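Local coordinates for putative bacterial transcription regulation protein (Staphylococcus aureus, PDB 3LUR) that is of unknown function but probably binds small effector molecules as part of bacterial transcription regulation, at residues M2-Q7 / H118-Q123; M70-A75 / F134-Q139; A93-M98 / T128-P133. One frame throughout, in Å; residues are numbered along the deposited sequence. Where two conformers were deposited one is given.

Interaction 1. Residues M2-Q7 / H118-Q123. With EDO (1,2-ethanediol), chain G.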
loop_
_atom_site.group_PDB
_atom_site.type_symbol
_atom_site.label_atom_id
_atom_site.label_comp_id
_atom_site.label_asym_id
_atom_site.label_seq_id
_atom_site.Cartn_x
_atom_site.Cartn_y
_atom_site.Cartn_z
HETATM N N MSE A 2 3.336 18.414 -3.738
HETATM C CA MSE A 2 2.920 17.131 -4.321
HETATM C C MSE A 2 3.930 16.600 -5.336
HETATM O O MSE A 2 3.557 15.964 -6.320
HETATM C CB MSE A 2 1.542 17.264 -4.985
HETATM C CG MSE A 2 0.453 17.748 -4.061
HETATM SE SE MSE A 2 0.426 16.759 -2.394
HETATM C CE MSE A 2 0.003 15.027 -3.003
ATOM N N GLU A 3 5.207 16.867 -5.103
ATOM C CA GLU A 3 6.243 16.369 -5.985
ATOM C C GLU A 3 6.277 14.829 -5.931
ATOM O O GLU A 3 6.058 14.193 -4.861
ATOM C CB GLU A 3 7.629 16.993 -5.690
ATOM C CG GLU A 3 8.139 16.866 -4.261
ATOM C CD GLU A 3 7.497 17.862 -3.261
ATOM O OE1 GLU A 3 6.896 18.857 -3.682
ATOM O OE2 GLU A 3 7.618 17.641 -2.037
ATOM N N TYR A 4 6.514 14.237 -7.093
ATOM C CA TYR A 4 6.567 12.805 -7.210
ATOM C C TYR A 4 7.676 12.366 -8.153
ATOM O O TYR A 4 8.196 13.160 -8.921
ATOM C CB TYR A 4 5.222 12.269 -7.699
ATOM C CG TYR A 4 4.833 12.762 -9.073
ATOM C CD1 TYR A 4 5.225 12.079 -10.207
ATOM C CD2 TYR A 4 4.100 13.931 -9.243
ATOM C CE1 TYR A 4 4.872 12.527 -11.488
ATOM C CE2 TYR A 4 3.751 14.388 -10.521
ATOM C CZ TYR A 4 4.152 13.688 -11.626
ATOM O OH TYR A 4 3.827 14.114 -12.893
ATOM N N GLN A 5 8.040 11.104 -8.058
ATOM C CA GLN A 5 8.976 10.496 -8.983
ATOM C C GLN A 5 8.238 9.423 -9.748
ATOM O O GLN A 5 7.397 8.707 -9.186
ATOM C CB GLN A 5 10.159 9.856 -8.250
ATOM C CG GLN A 5 10.978 10.804 -7.396
ATOM C CD GLN A 5 11.810 11.780 -8.217
ATOM O OE1 GLN A 5 12.066 11.573 -9.425
ATOM N NE2 GLN A 5 12.268 12.852 -7.557
ATOM N N LEU A 6 8.501 9.341 -11.043
ATOM C CA LEU A 6 7.917 8.293 -11.859
ATOM C C LEU A 6 8.753 7.044 -11.669
ATOM O O LEU A 6 9.997 7.087 -11.696
ATOM C CB LEU A 6 7.879 8.688 -13.334
ATOM C CG LEU A 6 6.972 9.861 -13.660
ATOM C CD1 LEU A 6 7.187 10.325 -15.119
ATOM C CD2 LEU A 6 5.515 9.442 -13.397
ATOM N N GLN A 7 8.083 5.928 -11.437
ATOM C CA GLN A 7 8.744 4.657 -11.287
ATOM C C GLN A 7 7.901 3.649 -12.045
ATOM O O GLN A 7 6.757 3.931 -12.399
ATOM C CB GLN A 7 8.833 4.237 -9.816
ATOM C CG GLN A 7 9.636 5.159 -8.919
ATOM C CD GLN A 7 11.117 5.227 -9.293
ATOM O OE1 GLN A 7 11.598 4.452 -10.123
ATOM N NE2 GLN A 7 11.841 6.174 -8.686
ATOM N N HIS A 118 -4.993 12.036 -3.380
ATOM C CA HIS A 118 -6.289 11.897 -4.086
ATOM C C HIS A 118 -6.754 13.232 -4.633
ATOM O O HIS A 118 -7.185 13.307 -5.771
ATOM C CB HIS A 118 -7.392 11.292 -3.203
ATOM C CG HIS A 118 -7.198 9.832 -2.903
ATOM N ND1 HIS A 118 -6.953 8.893 -3.886
ATOM C CD2 HIS A 118 -7.266 9.146 -1.734
ATOM C CE1 HIS A 118 -6.832 7.699 -3.326
ATOM N NE2 HIS A 118 -7.021 7.827 -2.021
ATOM N N HIS A 119 -6.628 14.292 -3.844
ATOM C CA HIS A 119 -7.022 15.605 -4.298
ATOM C C HIS A 119 -6.200 16.051 -5.511
ATOM O O HIS A 119 -6.734 16.587 -6.477
ATOM C CB HIS A 119 -6.894 16.639 -3.178
ATOM C CG HIS A 119 -7.188 18.024 -3.631
ATOM N ND1 HIS A 119 -8.413 18.390 -4.140
ATOM C CD2 HIS A 119 -6.415 19.129 -3.681
ATOM C CE1 HIS A 119 -8.382 19.660 -4.479
ATOM N NE2 HIS A 119 -7.182 20.130 -4.216
ATOM N N TYR A 120 -4.894 15.825 -5.439
ATOM C CA TYR A 120 -3.981 16.199 -6.517
ATOM C C TYR A 120 -4.341 15.480 -7.808
ATOM O O TYR A 120 -4.413 16.092 -8.898
ATOM C CB TYR A 120 -2.531 15.911 -6.099
ATOM C CG TYR A 120 -1.575 15.991 -7.251
ATOM C CD1 TYR A 120 -1.130 17.205 -7.727
ATOM C CD2 TYR A 120 -1.152 14.846 -7.891
ATOM C CE1 TYR A 120 -0.295 17.275 -8.846
ATOM C CE2 TYR A 120 -0.309 14.905 -8.982
ATOM C CZ TYR A 120 0.120 16.120 -9.448
ATOM O OH TYR A 120 0.948 16.161 -10.526
ATOM N N ILE A 121 -4.638 14.204 -7.683
ATOM C CA ILE A 121 -5.051 13.382 -8.844
ATOM C C ILE A 121 -6.375 13.848 -9.405
ATOM O O ILE A 121 -6.529 13.998 -10.620
ATOM C CB ILE A 121 -5.110 11.892 -8.469
ATOM C CG1 ILE A 121 -3.704 11.380 -8.273
ATOM C CG2 ILE A 121 -5.883 11.037 -9.558
ATOM C CD1 ILE A 121 -3.652 10.005 -7.699
ATOM N N HIS A 122 -7.322 14.130 -8.501
ATOM C CA HIS A 122 -8.646 14.619 -8.853
ATOM C C HIS A 122 -8.579 15.930 -9.623
ATOM O O HIS A 122 -9.386 16.151 -10.513
ATOM C CB HIS A 122 -9.464 14.756 -7.572
ATOM C CG HIS A 122 -10.879 15.183 -7.752
ATOM N ND1 HIS A 122 -11.881 14.314 -8.149
ATOM C CD2 HIS A 122 -11.497 16.341 -7.421
ATOM C CE1 HIS A 122 -13.041 14.944 -8.111
ATOM N NE2 HIS A 122 -12.838 16.177 -7.681
ATOM N N GLN A 123 -7.564 16.757 -9.344
ATOM C CA GLN A 123 -7.437 18.032 -10.035
ATOM C C GLN A 123 -6.638 17.939 -11.297
ATOM O O GLN A 123 -6.975 18.567 -12.308
ATOM C CB GLN A 123 -6.681 19.040 -9.168
ATOM C CG GLN A 123 -7.431 19.672 -8.087
ATOM C CD GLN A 123 -6.494 20.549 -7.204
ATOM O OE1 GLN A 123 -5.712 20.021 -6.414
ATOM N NE2 GLN A 123 -6.578 21.866 -7.359
HETATM C C1 EDO G . -9.715 9.818 -6.628
HETATM O O1 EDO G . -9.762 9.392 -5.260
HETATM C C2 EDO G . -8.291 10.234 -6.975
HETATM O O2 EDO G . -7.334 9.236 -6.559
#
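An apolar surface contact joins the N-terminal segment M2-Q7, which leads into strand 5-21, to helix 108-124; within 118-123, Y120 alone meets it. M2, a selenomethionine, lies against one face of the Y120 ring: its CB stands 4.2 Å from the ring centroid and 27° off the ring normal, a CH-pi contact, with CB 3.8 Å from Y120 CD1. The M2 chain bends at both chi2 and chi3, which folds it back along the tyrosine so that CE reaches Y120 CB at 4.1 Å. The same curled chain rests on K113, E116 and V117, earlier on the helix, and on F100; the selenoether, standing in for methionine's thioether, is flexible enough to follow such an uneven surface. With CG anti to the backbone N (chi1 168°), the Y120 ring reaches out to the N-terminal segment, and its far end meets Y4. There the two tyrosines cross at about a right angle, and Y4 CE2 approaches Y120 OH to 3.3 Å. The hydroxyl finds its polar partner beyond the segments, in Q125 NE2. Elsewhere on the helix, H118 ND1 is hydrogen-bonded to O2 of an ethanediol at 2.7 Å, probably a crystallisation additive. With no hydrogen bond between the segments, the chain start is held here by dispersion and CH-pi forces, while tyrosine serves the boundary by pairing an apolar ring with a hydroxyl bonded to Q125.

Interaction 2. Residues M70-A75 / F134-Q139. With EDO (1,2-ethanediol), chain H.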
loop_
_atom_site.group_PDB
_atom_site.type_symbol
_atom_site.label_atom_id
_atom_site.label_comp_id
_atom_site.label_asym_id
_atom_site.label_seq_id
_atom_site.Cartn_x
_atom_site.Cartn_y
_atom_site.Cartn_z
HETATM N N MSE A 70 -13.675 -0.810 -0.178
HETATM C CA MSE A 70 -12.251 -0.600 -0.206
HETATM C C MSE A 70 -11.599 -1.689 0.625
HETATM O O MSE A 70 -11.937 -1.856 1.810
HETATM C CB MSE A 70 -11.919 0.775 0.372
HETATM C CG MSE A 70 -10.437 1.057 0.541
HETATM SE SE MSE A 70 -9.503 1.281 -1.128
HETATM C CE MSE A 70 -10.368 2.898 -1.811
ATOM N N SER A 71 -10.694 -2.438 0.003
ATOM C CA SER A 71 -9.915 -3.445 0.714
ATOM C C SER A 71 -8.508 -2.920 0.981
ATOM O O SER A 71 -7.996 -2.082 0.254
ATOM C CB SER A 71 -9.841 -4.740 -0.094
ATOM O OG SER A 71 -11.108 -5.353 -0.193
ATOM N N TYR A 72 -7.906 -3.387 2.059
ATOM C CA TYR A 72 -6.565 -3.037 2.378
ATOM C C TYR A 72 -5.839 -4.342 2.616
ATOM O O TYR A 72 -6.319 -5.170 3.390
ATOM C CB TYR A 72 -6.538 -2.248 3.644
ATOM C CG TYR A 72 -5.244 -1.633 4.000
ATOM C CD1 TYR A 72 -4.860 -0.429 3.423
ATOM C CD2 TYR A 72 -4.416 -2.187 4.969
ATOM C CE1 TYR A 72 -3.690 0.199 3.776
ATOM C CE2 TYR A 72 -3.230 -1.564 5.332
ATOM C CZ TYR A 72 -2.882 -0.359 4.743
ATOM O OH TYR A 72 -1.737 0.316 5.092
HETATM N N MSE A 73 -4.723 -4.533 1.948
HETATM C CA MSE A 73 -3.950 -5.732 2.139
HETATM C C MSE A 73 -2.569 -5.404 2.677
HETATM O O MSE A 73 -1.806 -4.613 2.098
HETATM C CB MSE A 73 -3.867 -6.535 0.831
HETATM C CG MSE A 73 -3.084 -7.822 0.931
HETATM SE SE MSE A 73 -2.902 -8.534 -0.888
HETATM C CE MSE A 73 -1.932 -10.130 -0.488
ATOM N N ILE A 74 -2.241 -5.999 3.813
ATOM C CA ILE A 74 -0.897 -5.886 4.365
ATOM C C ILE A 74 -0.131 -7.009 3.678
ATOM O O ILE A 74 -0.547 -8.166 3.738
ATOM C CB ILE A 74 -0.930 -6.047 5.878
ATOM C CG1 ILE A 74 -1.621 -4.817 6.468
ATOM C CG2 ILE A 74 0.496 -6.243 6.461
ATOM C CD1 ILE A 74 -1.879 -4.900 7.973
ATOM N N ALA A 75 0.961 -6.673 3.009
ATOM C CA ALA A 75 1.623 -7.650 2.181
ATOM C C ALA A 75 3.079 -7.327 1.914
ATOM O O ALA A 75 3.541 -6.176 2.062
ATOM C CB ALA A 75 0.892 -7.702 0.831
ATOM N N PHE A 134 -3.321 0.726 -5.365
ATOM C CA PHE A 134 -2.279 1.674 -5.044
ATOM C C PHE A 134 -1.777 1.328 -3.643
ATOM O O PHE A 134 -2.476 0.670 -2.895
ATOM C CB PHE A 134 -2.783 3.124 -5.143
ATOM C CG PHE A 134 -4.000 3.426 -4.312
ATOM C CD1 PHE A 134 -5.289 3.140 -4.792
ATOM C CD2 PHE A 134 -3.866 4.051 -3.065
ATOM C CE1 PHE A 134 -6.431 3.452 -4.031
ATOM C CE2 PHE A 134 -5.010 4.355 -2.292
ATOM C CZ PHE A 134 -6.284 4.045 -2.776
ATOM N N PHE A 135 -0.569 1.733 -3.303
ATOM C CA PHE A 135 -0.031 1.291 -2.021
ATOM C C PHE A 135 0.845 2.262 -1.277
ATOM O O PHE A 135 1.456 3.158 -1.855
ATOM C CB PHE A 135 0.683 -0.077 -2.183
ATOM C CG PHE A 135 1.843 -0.090 -3.158
ATOM C CD1 PHE A 135 1.640 -0.378 -4.497
ATOM C CD2 PHE A 135 3.152 0.125 -2.711
ATOM C CE1 PHE A 135 2.698 -0.427 -5.381
ATOM C CE2 PHE A 135 4.223 0.060 -3.586
ATOM C CZ PHE A 135 3.999 -0.196 -4.930
ATOM N N GLU A 136 0.894 2.034 0.033
ATOM C CA GLU A 136 1.815 2.677 0.935
ATOM C C GLU A 136 2.955 1.680 1.080
ATOM O O GLU A 136 2.712 0.485 1.220
ATOM C CB GLU A 136 1.134 2.871 2.296
ATOM C CG GLU A 136 -0.139 3.667 2.224
ATOM C CD GLU A 136 -1.151 3.321 3.301
ATOM O OE1 GLU A 136 -0.851 2.582 4.263
ATOM O OE2 GLU A 136 -2.271 3.802 3.174
ATOM N N LEU A 137 4.181 2.153 1.074
ATOM C CA LEU A 137 5.314 1.268 1.243
ATOM C C LEU A 137 6.103 1.751 2.449
ATOM O O LEU A 137 6.578 2.921 2.498
ATOM C CB LEU A 137 6.168 1.225 -0.021
ATOM C CG LEU A 137 7.406 0.311 -0.004
ATOM C CD1 LEU A 137 6.976 -1.183 0.116
ATOM C CD2 LEU A 137 8.315 0.538 -1.211
ATOM N N TYR A 138 6.264 0.839 3.411
ATOM C CA TYR A 138 6.916 1.131 4.712
ATOM C C TYR A 138 8.280 0.465 4.896
ATOM O O TYR A 138 8.379 -0.743 5.028
ATOM C CB TYR A 138 6.002 0.680 5.849
ATOM C CG TYR A 138 4.661 1.373 5.880
ATOM C CD1 TYR A 138 4.519 2.611 6.474
ATOM C CD2 TYR A 138 3.536 0.792 5.319
ATOM C CE1 TYR A 138 3.300 3.244 6.503
ATOM C CE2 TYR A 138 2.332 1.407 5.333
ATOM C CZ TYR A 138 2.214 2.651 5.915
ATOM O OH TYR A 138 0.989 3.281 5.917
ATOM N N GLN A 139 9.322 1.281 4.872
ATOM C CA GLN A 139 10.668 0.865 5.175
ATOM C C GLN A 139 10.771 0.691 6.674
ATOM O O GLN A 139 9.884 1.164 7.431
ATOM C CB GLN A 139 11.658 1.946 4.736
ATOM C CG GLN A 139 11.462 3.292 5.455
ATOM C CD GLN A 139 12.420 4.354 4.977
ATOM O OE1 GLN A 139 13.614 4.136 4.930
ATOM N NE2 GLN A 139 11.885 5.516 4.609
HETATM C C1 EDO H . 10.841 -3.482 7.394
HETATM O O1 EDO H . 9.609 -2.895 6.934
HETATM C C2 EDO H . 11.896 -3.416 6.282
HETATM O O2 EDO H . 11.589 -4.335 5.227
#
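Y72 and E136 reach toward each other from strands 70-77 and 134-138, across strand 58-64, on the face of the barrel sheet covered by helix 24-41, and their side chains cross at about a right angle. The ring and carboxylate planes stand 50° apart, and E136 OE1 lies in the plane of the Y72 ring, at its hydroxyl edge. Y72 OH donates to E136 OE1 at 2.6 Å. Y138, on the same strand as E136, donates its own OH to E136 OE1, also at 2.6 Å. The two phenols come from opposite faces of the carboxylate, so OE1 is clamped between them. For E136, CG beside the backbone N (chi1 -57°) and an extended chain beyond it carry the acid to this meeting point. W35 bonds to Y72 OH through NE1, and its ring meets both tyrosine rings at steep angles. At the other end, CE of the selenomethionine M70 meets the edge of the F134 ring, 4.4 Å from CZ. A tetraethylene glycol about 4 Å from the Y138 side chain is probably from the crystallisation liquor, but possibly marks a pocket. Two short hydroxyl bonds would probably stabilise the carboxylate form of buried E136 and, gripping OE1 from opposite faces, should restrict its rotation.

Interaction 3. Residues A93-M98 / T128-P133; sequences ASSKYM and TVKSAP
K130, in one of its two deposited conformers, lays the end of its chain against S95, CE 3.1 Å from S95 OG and NZ 2.9 Å from the same oxygen, to which NZ donates a hydrogen bond. In that conformer the lysine sets out with CG anti to its backbone N and then bends at chi3 (47°), which turns the amine onto the serine. S95 OG donates to K96 O at 2.7 Å, with a C=O...donor angle of 127°, so the small hydroxyl can relay between the ammonium group and the backbone of its own strand. A water accepts from K96 N and, conditional on the same conformer, from K130 NZ, giving the lysine a second tie to the strand. Strand 88-103 closes the antiparallel barrel, lying between strands 149-156 and 5-21, and the loop 128-133 runs beside it at a steep angle on the way from helix 108-124 to strand 134-138. Further along, P133 O comes to the edge of the Y97 ring, 4.5 Å from Y97 CE2. A second water joins the two, donating to P133 O at 2.7 Å and hydrogen-bonded to Y97 OH at 2.9 Å. Proline has no amide hydrogen to offer, but its carbonyl is a ready acceptor here, and W153 meets the Y97 ring edge-to-face.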
loop_
_atom_site.group_PDB
_atom_site.type_symbol
_atom_site.label_atom_id
_atom_site.label_comp_id
_atom_site.label_asym_id
_atom_site.label_seq_id
_atom_site.Cartn_x
_atom_site.Cartn_y
_atom_site.Cartn_z
ATOM N N ALA A 93 -0.400 -6.331 -11.142
ATOM C CA ALA A 93 -0.007 -6.194 -12.537
ATOM C C ALA A 93 0.934 -5.036 -12.745
ATOM O O ALA A 93 0.768 -3.999 -12.139
ATOM C CB ALA A 93 -1.250 -6.022 -13.429
ATOM N N SER A 94 1.853 -5.195 -13.701
ATOM C CA SER A 94 2.852 -4.167 -14.004
ATOM C C SER A 94 2.218 -2.831 -14.307
ATOM O O SER A 94 1.195 -2.756 -15.010
ATOM C CB SER A 94 3.701 -4.554 -15.212
ATOM O OG SER A 94 2.917 -4.644 -16.369
ATOM N N SER A 95 2.881 -1.781 -13.871
ATOM C CA SER A 95 2.378 -0.442 -14.087
ATOM C C SER A 95 3.448 0.575 -13.856
ATOM O O SER A 95 4.455 0.307 -13.157
ATOM C CB SER A 95 1.219 -0.148 -13.120
ATOM O OG SER A 95 0.644 1.116 -13.396
ATOM N N LYS A 96 3.235 1.734 -14.447
ATOM C CA LYS A 96 3.978 2.924 -14.089
ATOM C C LYS A 96 3.253 3.538 -12.895
ATOM O O LYS A 96 2.038 3.311 -12.684
ATOM C CB LYS A 96 4.057 3.924 -15.239
ATOM C CG LYS A 96 4.963 3.508 -16.396
ATOM C CD LYS A 96 5.005 4.629 -17.446
ATOM C CE LYS A 96 5.967 4.311 -18.587
ATOM N NZ LYS A 96 5.906 5.351 -19.654
ATOM N N TYR A 97 3.998 4.301 -12.107
ATOM C CA TYR A 97 3.485 4.896 -10.901
ATOM C C TYR A 97 4.027 6.284 -10.701
ATOM O O TYR A 97 5.127 6.610 -11.171
ATOM C CB TYR A 97 3.938 4.089 -9.657
ATOM C CG TYR A 97 3.349 2.698 -9.529
ATOM C CD1 TYR A 97 3.925 1.613 -10.162
ATOM C CD2 TYR A 97 2.221 2.489 -8.780
ATOM C CE1 TYR A 97 3.358 0.335 -10.043
ATOM C CE2 TYR A 97 1.665 1.262 -8.640
ATOM C CZ TYR A 97 2.216 0.183 -9.263
ATOM O OH TYR A 97 1.600 -1.005 -9.093
HETATM N N MSE A 98 3.219 7.112 -10.029
HETATM C CA MSE A 98 3.703 8.339 -9.445
HETATM C C MSE A 98 3.961 7.960 -7.996
HETATM O O MSE A 98 3.091 7.373 -7.341
HETATM C CB MSE A 98 2.679 9.461 -9.530
HETATM C CG MSE A 98 2.348 9.870 -10.931
HETATM SE SE MSE A 98 0.929 11.229 -10.874
HETATM C CE MSE A 98 -0.475 10.118 -10.146
ATOM N N THR A 128 -5.029 10.419 -16.497
ATOM C CA THR A 128 -3.748 9.703 -16.517
ATOM C C THR A 128 -3.655 8.621 -15.458
ATOM O O THR A 128 -2.923 7.653 -15.632
ATOM C CB THR A 128 -2.565 10.673 -16.365
ATOM O OG1 THR A 128 -2.848 11.605 -15.322
ATOM C CG2 THR A 128 -2.339 11.423 -17.636
ATOM N N VAL A 129 -4.416 8.755 -14.372
ATOM C CA VAL A 129 -4.425 7.758 -13.332
ATOM C C VAL A 129 -5.149 6.515 -13.815
ATOM O O VAL A 129 -6.020 6.574 -14.695
ATOM C CB VAL A 129 -5.097 8.303 -12.028
ATOM C CG1 VAL A 129 -6.578 8.581 -12.246
ATOM C CG2 VAL A 129 -4.897 7.361 -10.876
ATOM N N LYS A 130 -4.707 5.381 -13.278
ATOM C CA LYS A 130 -5.297 4.109 -13.573
ATOM C C LYS A 130 -6.115 3.654 -12.380
ATOM O O LYS A 130 -5.787 4.002 -11.210
ATOM C CB LYS A 130 -4.193 3.102 -13.886
ATOM C CG LYS A 130 -4.664 1.687 -14.070
ATOM C CD LYS A 130 -3.709 0.935 -14.937
ATOM C CE LYS A 130 -2.292 1.141 -14.517
ATOM N NZ LYS A 130 -1.304 0.429 -15.416
ATOM N N SER A 131 -7.184 2.918 -12.671
ATOM C CA SER A 131 -8.029 2.294 -11.669
ATOM C C SER A 131 -7.411 0.944 -11.401
ATOM O O SER A 131 -7.790 -0.060 -12.068
ATOM C CB SER A 131 -9.452 2.071 -12.207
ATOM O OG SER A 131 -10.071 3.283 -12.546
ATOM N N ALA A 132 -6.446 0.906 -10.509
ATOM C CA ALA A 132 -5.764 -0.290 -10.143
ATOM C C ALA A 132 -5.379 -0.086 -8.705
ATOM O O ALA A 132 -5.480 1.048 -8.174
ATOM C CB ALA A 132 -4.507 -0.473 -10.994
ATOM N N PRO A 133 -4.873 -1.142 -8.075
ATOM C CA PRO A 133 -4.464 -0.963 -6.685
ATOM C C PRO A 133 -3.337 0.049 -6.516
ATOM O O PRO A 133 -2.530 0.238 -7.413
ATOM C CB PRO A 133 -4.039 -2.375 -6.269
ATOM C CG PRO A 133 -4.804 -3.274 -7.145
ATOM C CD PRO A 133 -4.828 -2.559 -8.474
HETATM O O HOH W 1 1.204 1.900 -16.536
HETATM O O HOH W 2 -1.261 -0.902 -9.473
#

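The three contacts share one barrel. Interactions 1 and 3 have centres about 12 Å apart and are joined directly: Q7 O and Y97 N, 2.8 Å apart, probably form a hydrogen bond between strands 5-21 and 88-103, and Y4 CD1 packs on M98 CG at 3.7 Å. The centre of interaction 2 lies about 2 Å from the centre of the folded chain, about 17 Å from the centre of interaction 1 and about 14 Å from that of interaction 3. H118 CE1 touches F134 CZ at 3.7 Å to link it with interaction 1, and F135 CE1 touches Y97 CE2 at 3.8 Å to link it with interaction 3. Of the three, interaction 2 adjoins the bound tetraethylene glycol, a probable crystallisation additive, through Y138.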